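Putative glutathionylspermidine synthase (Methylobacillus flagellatus, PDB 3N6X) is a putative glutathionylspermidine synthase with a circularly permuted ATP-grasp region, and probably uses ATP to join a carboxylate to an amine. Local coordinates at residues V220-Y232 against H235-G249. Residues are numbered along the deposited sequence; the frame is centred on the assembly and turned at random.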
# COMPACT_ATOMS: atom_id res chain seq x y z
N VAL A 220 5.56 5.70 -22.71
CA VAL A 220 5.64 5.25 -21.32
C VAL A 220 6.22 3.84 -21.26
O VAL A 220 5.80 2.98 -22.01
CB VAL A 220 4.26 5.33 -20.61
CG1 VAL A 220 4.38 5.01 -19.12
CG2 VAL A 220 3.59 6.69 -20.82
N VAL A 221 7.19 3.62 -20.37
CA VAL A 221 7.78 2.29 -20.15
C VAL A 221 7.74 1.97 -18.64
O VAL A 221 7.59 2.87 -17.82
CB VAL A 221 9.22 2.16 -20.73
CG1 VAL A 221 9.27 2.47 -22.23
CG2 VAL A 221 10.22 3.02 -19.96
N LEU A 222 7.86 0.69 -18.30
CA LEU A 222 7.96 0.27 -16.90
C LEU A 222 9.39 -0.26 -16.66
O LEU A 222 9.76 -1.29 -17.23
CB LEU A 222 6.92 -0.82 -16.56
CG LEU A 222 6.62 -1.04 -15.04
CD1 LEU A 222 5.31 -1.80 -14.86
CD2 LEU A 222 7.75 -1.80 -14.34
N LEU A 223 10.19 0.47 -15.85
CA LEU A 223 11.56 0.05 -15.53
C LEU A 223 11.56 -0.95 -14.34
O LEU A 223 11.16 -0.60 -13.23
CB LEU A 223 12.46 1.26 -15.26
CG LEU A 223 13.87 1.01 -14.73
CD1 LEU A 223 14.75 0.30 -15.78
CD2 LEU A 223 14.51 2.31 -14.29
N THR A 224 11.94 -2.21 -14.62
CA THR A 224 11.97 -3.28 -13.63
C THR A 224 13.41 -3.69 -13.26
O THR A 224 14.30 -3.68 -14.13
CB THR A 224 11.16 -4.51 -14.14
OG1 THR A 224 11.12 -5.51 -13.12
CG2 THR A 224 11.75 -5.13 -15.42
N PRO A 225 13.67 -4.13 -12.00
CA PRO A 225 15.00 -4.67 -11.68
C PRO A 225 15.25 -6.01 -12.39
O PRO A 225 16.39 -6.35 -12.69
CB PRO A 225 14.99 -4.83 -10.16
CG PRO A 225 13.56 -4.91 -9.79
CD PRO A 225 12.76 -4.20 -10.83
N GLY A 226 14.17 -6.73 -12.71
CA GLY A 226 14.24 -8.01 -13.41
C GLY A 226 13.63 -9.16 -12.64
O GLY A 226 13.09 -8.96 -11.53
N ALA A 227 13.74 -10.40 -13.21
CA ALA A 227 13.17 -11.64 -12.66
C ALA A 227 13.55 -12.00 -11.23
O ALA A 227 12.73 -12.56 -10.50
CB ALA A 227 13.45 -12.80 -13.59
N TYR A 228 14.78 -11.67 -10.80
CA TYR A 228 15.21 -11.97 -9.43
C TYR A 228 14.73 -10.93 -8.41
O TYR A 228 15.47 -10.53 -7.51
CB TYR A 228 16.71 -12.23 -9.34
CG TYR A 228 17.05 -13.70 -9.44
CD1 TYR A 228 16.91 -14.55 -8.34
CD2 TYR A 228 17.43 -14.27 -10.66
CE1 TYR A 228 17.18 -15.91 -8.44
CE2 TYR A 228 17.73 -15.62 -10.76
CZ TYR A 228 17.60 -16.44 -9.65
OH TYR A 228 17.87 -17.78 -9.74
N ASN A 229 13.46 -10.52 -8.56
CA ASN A 229 12.77 -9.59 -7.68
C ASN A 229 11.40 -10.21 -7.34
O ASN A 229 10.71 -10.74 -8.24
CB ASN A 229 12.60 -8.22 -8.35
CG ASN A 229 11.99 -7.18 -7.46
OD1 ASN A 229 10.77 -7.04 -7.37
ND2 ASN A 229 12.83 -6.45 -6.75
N SER A 230 11.03 -10.19 -6.04
CA SER A 230 9.79 -10.79 -5.53
C SER A 230 8.51 -10.27 -6.23
O SER A 230 7.58 -11.05 -6.45
CB SER A 230 9.68 -10.60 -4.01
OG SER A 230 9.71 -9.23 -3.64
N ALA A 231 8.49 -8.97 -6.61
CA ALA A 231 7.33 -8.35 -7.26
C ALA A 231 7.45 -8.34 -8.80
O ALA A 231 6.63 -7.69 -9.46
CB ALA A 231 7.11 -6.93 -6.73
N TYR A 232 8.44 -9.07 -9.38
CA TYR A 232 8.64 -9.08 -10.83
C TYR A 232 7.40 -9.44 -11.59
O TYR A 232 7.07 -8.75 -12.56
CB TYR A 232 9.83 -9.94 -11.26
CG TYR A 232 10.07 -9.93 -12.76
CD1 TYR A 232 10.46 -8.76 -13.41
CD2 TYR A 232 9.90 -11.08 -13.52
CE1 TYR A 232 10.74 -8.75 -14.78
CE2 TYR A 232 10.17 -11.08 -14.89
CZ TYR A 232 10.58 -9.92 -15.52
OH TYR A 232 10.85 -9.92 -16.87
N HIS A 235 5.24 -6.56 -12.01
CA HIS A 235 5.79 -5.61 -12.98
C HIS A 235 5.41 -6.03 -14.41
O HIS A 235 4.90 -5.21 -15.18
CB HIS A 235 7.33 -5.50 -12.86
CG HIS A 235 7.84 -5.23 -11.46
ND1 HIS A 235 9.20 -5.26 -11.18
CD2 HIS A 235 7.16 -4.89 -10.33
CE1 HIS A 235 9.30 -4.97 -9.89
NE2 HIS A 235 8.10 -4.77 -9.33
N ALA A 236 5.61 -7.32 -14.73
CA ALA A 236 5.30 -7.88 -16.04
C ALA A 236 3.78 -7.84 -16.29
O ALA A 236 3.35 -7.40 -17.37
CB ALA A 236 5.84 -9.31 -16.14
N PHE A 237 2.98 -8.22 -15.25
CA PHE A 237 1.52 -8.22 -15.30
C PHE A 237 0.94 -6.82 -15.54
O PHE A 237 0.16 -6.65 -16.48
CB PHE A 237 0.93 -8.88 -14.03
CG PHE A 237 -0.57 -8.73 -13.86
CD1 PHE A 237 -1.46 -9.49 -14.62
CD2 PHE A 237 -1.09 -7.82 -12.94
CE1 PHE A 237 -2.85 -9.34 -14.46
CE2 PHE A 237 -2.48 -7.67 -12.78
CZ PHE A 237 -3.35 -8.44 -13.54
N ILE A 238 1.32 -5.81 -14.70
CA ILE A 238 0.79 -4.46 -14.86
C ILE A 238 1.20 -3.83 -16.21
O ILE A 238 0.36 -3.25 -16.88
CB ILE A 238 1.01 -3.56 -13.59
CG1 ILE A 238 0.00 -2.40 -13.54
CG2 ILE A 238 2.44 -3.09 -13.43
CD1 ILE A 238 -1.35 -2.77 -13.01
N ALA A 239 2.46 -4.03 -16.64
CA ALA A 239 2.94 -3.52 -17.94
C ALA A 239 2.15 -4.16 -19.11
O ALA A 239 1.76 -3.46 -20.06
CB ALA A 239 4.44 -3.81 -18.10
N GLN A 240 1.88 -5.47 -19.02
CA GLN A 240 1.08 -6.17 -20.03
C GLN A 240 -0.36 -5.63 -20.01
O GLN A 240 -0.88 -5.26 -21.05
CB GLN A 240 1.12 -7.70 -19.80
CG GLN A 240 0.51 -8.52 -20.93
CD GLN A 240 -0.97 -8.76 -20.73
OE1 GLN A 240 -1.46 -8.96 -19.60
NE2 GLN A 240 -1.72 -8.73 -21.83
N GLN A 241 -0.97 -5.49 -18.80
CA GLN A 241 -2.32 -4.92 -18.64
C GLN A 241 -2.40 -3.49 -19.19
O GLN A 241 -3.44 -3.08 -19.72
CB GLN A 241 -2.74 -4.94 -17.16
CG GLN A 241 -3.16 -6.32 -16.64
CD GLN A 241 -4.30 -6.90 -17.44
OE1 GLN A 241 -5.37 -6.28 -17.62
NE2 GLN A 241 -4.08 -8.08 -17.98
N MSE A 242 -1.31 -2.74 -19.08
CA MSE A 242 -1.25 -1.37 -19.56
C MSE A 242 -0.98 -1.32 -21.07
O MSE A 242 -1.41 -0.38 -21.74
CB MSE A 242 -0.14 -0.60 -18.82
CG MSE A 242 -0.54 -0.15 -17.43
SE MSE A 242 0.83 0.98 -16.56
CE MSE A 242 1.89 -0.33 -15.93
N GLY A 243 -0.22 -2.29 -21.58
CA GLY A 243 0.19 -2.31 -22.98
C GLY A 243 1.42 -1.46 -23.23
O GLY A 243 1.53 -0.80 -24.26
N ILE A 244 2.35 -1.43 -22.26
CA ILE A 244 3.60 -0.67 -22.37
C ILE A 244 4.80 -1.63 -22.25
O ILE A 244 4.67 -2.74 -21.72
CB ILE A 244 3.69 0.49 -21.33
CG1 ILE A 244 3.76 -0.04 -19.85
CG2 ILE A 244 2.55 1.51 -21.55
CD1 ILE A 244 4.07 1.00 -18.80
N GLU A 245 5.98 -1.19 -22.74
CA GLU A 245 7.20 -2.01 -22.69
C GLU A 245 7.69 -2.20 -21.27
O GLU A 245 7.69 -1.25 -20.48
CB GLU A 245 8.32 -1.38 -23.54
CG GLU A 245 8.05 -1.39 -25.03
CD GLU A 245 7.99 -2.76 -25.67
OE1 GLU A 245 8.55 -3.73 -25.11
OE2 GLU A 245 7.39 -2.87 -26.77
N LEU A 246 8.12 -3.43 -20.95
CA LEU A 246 8.76 -3.77 -19.70
C LEU A 246 10.26 -3.76 -19.96
O LEU A 246 10.76 -4.57 -20.76
CB LEU A 246 8.30 -5.17 -19.25
CG LEU A 246 8.83 -5.67 -17.89
CD1 LEU A 246 8.17 -4.94 -16.75
CD2 LEU A 246 8.62 -7.17 -17.75
N VAL A 247 10.97 -2.79 -19.37
CA VAL A 247 12.40 -2.63 -19.62
C VAL A 247 13.24 -2.81 -18.37
O VAL A 247 12.76 -2.62 -17.26
CB VAL A 247 12.72 -1.28 -20.33
CG1 VAL A 247 12.08 -1.19 -21.71
CG2 VAL A 247 12.32 -0.08 -19.45
N GLU A 248 14.52 -3.14 -18.57
CA GLU A 248 15.55 -3.19 -17.54
C GLU A 248 16.54 -2.07 -17.85
O GLU A 248 16.47 -1.48 -18.93
CB GLU A 248 16.25 -4.57 -17.53
CG GLU A 248 15.38 -5.65 -16.91
CD GLU A 248 15.88 -7.07 -17.03
OE1 GLU A 248 17.11 -7.28 -17.09
OE2 GLU A 248 15.04 -8.00 -17.00
N GLY A 249 17.39 -1.72 -16.89
CA GLY A 249 18.33 -0.61 -17.04
C GLY A 249 19.10 -0.61 -18.35
O GLY A 249 19.15 0.42 -19.05
O HOH W 1 5.86 1.33 -24.15
O HOH W 2 17.02 -2.96 -14.42
O HOH W 3 12.43 -7.95 -17.58
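Leu222 and Leu246 pair across the parallel strands of a beta-alpha-beta unit in a mixed sheet, where helix 232-242 returns between strands 220-223 and 245-247, its axis at 171° to the first strand. Three backbone bonds between the strands set the register: Leu222 N to Glu245 O, Val247 N to Leu222 O, and Thr224 N to Val247 O at 2.8 Å. The other edge of strand 220-223 bonds to strand 268-275, so this strand lies inside the sheet. Leu222 packs against the helix; with CG anti to the backbone N (chi1 -162°), its CD1 lies 3.5 Å from Ile238 CG2 and 3.9 Å from Met242 CE, while CD2 sits 4.0 Å from Leu246 CD1. Where strand gives way to loop, Thr224 OG1 meets His235 ND1 in the imidazole plane at 2.7 Å. Ala231 O lies over one face of that ring, toward the rim, 2.9 Å above the plane, beside Tyr232 CA, a CH-pi contact 21° off the normal. With an alanine here the imidazole is gone, and Thr224 OG1 would probably lose its link to the helix, with a gap opening between Pro225 and Ala231. Farther along, a water joins the two segments, bonded to Tyr232 OH and, at 2.7 Å, to Glu248 OE2.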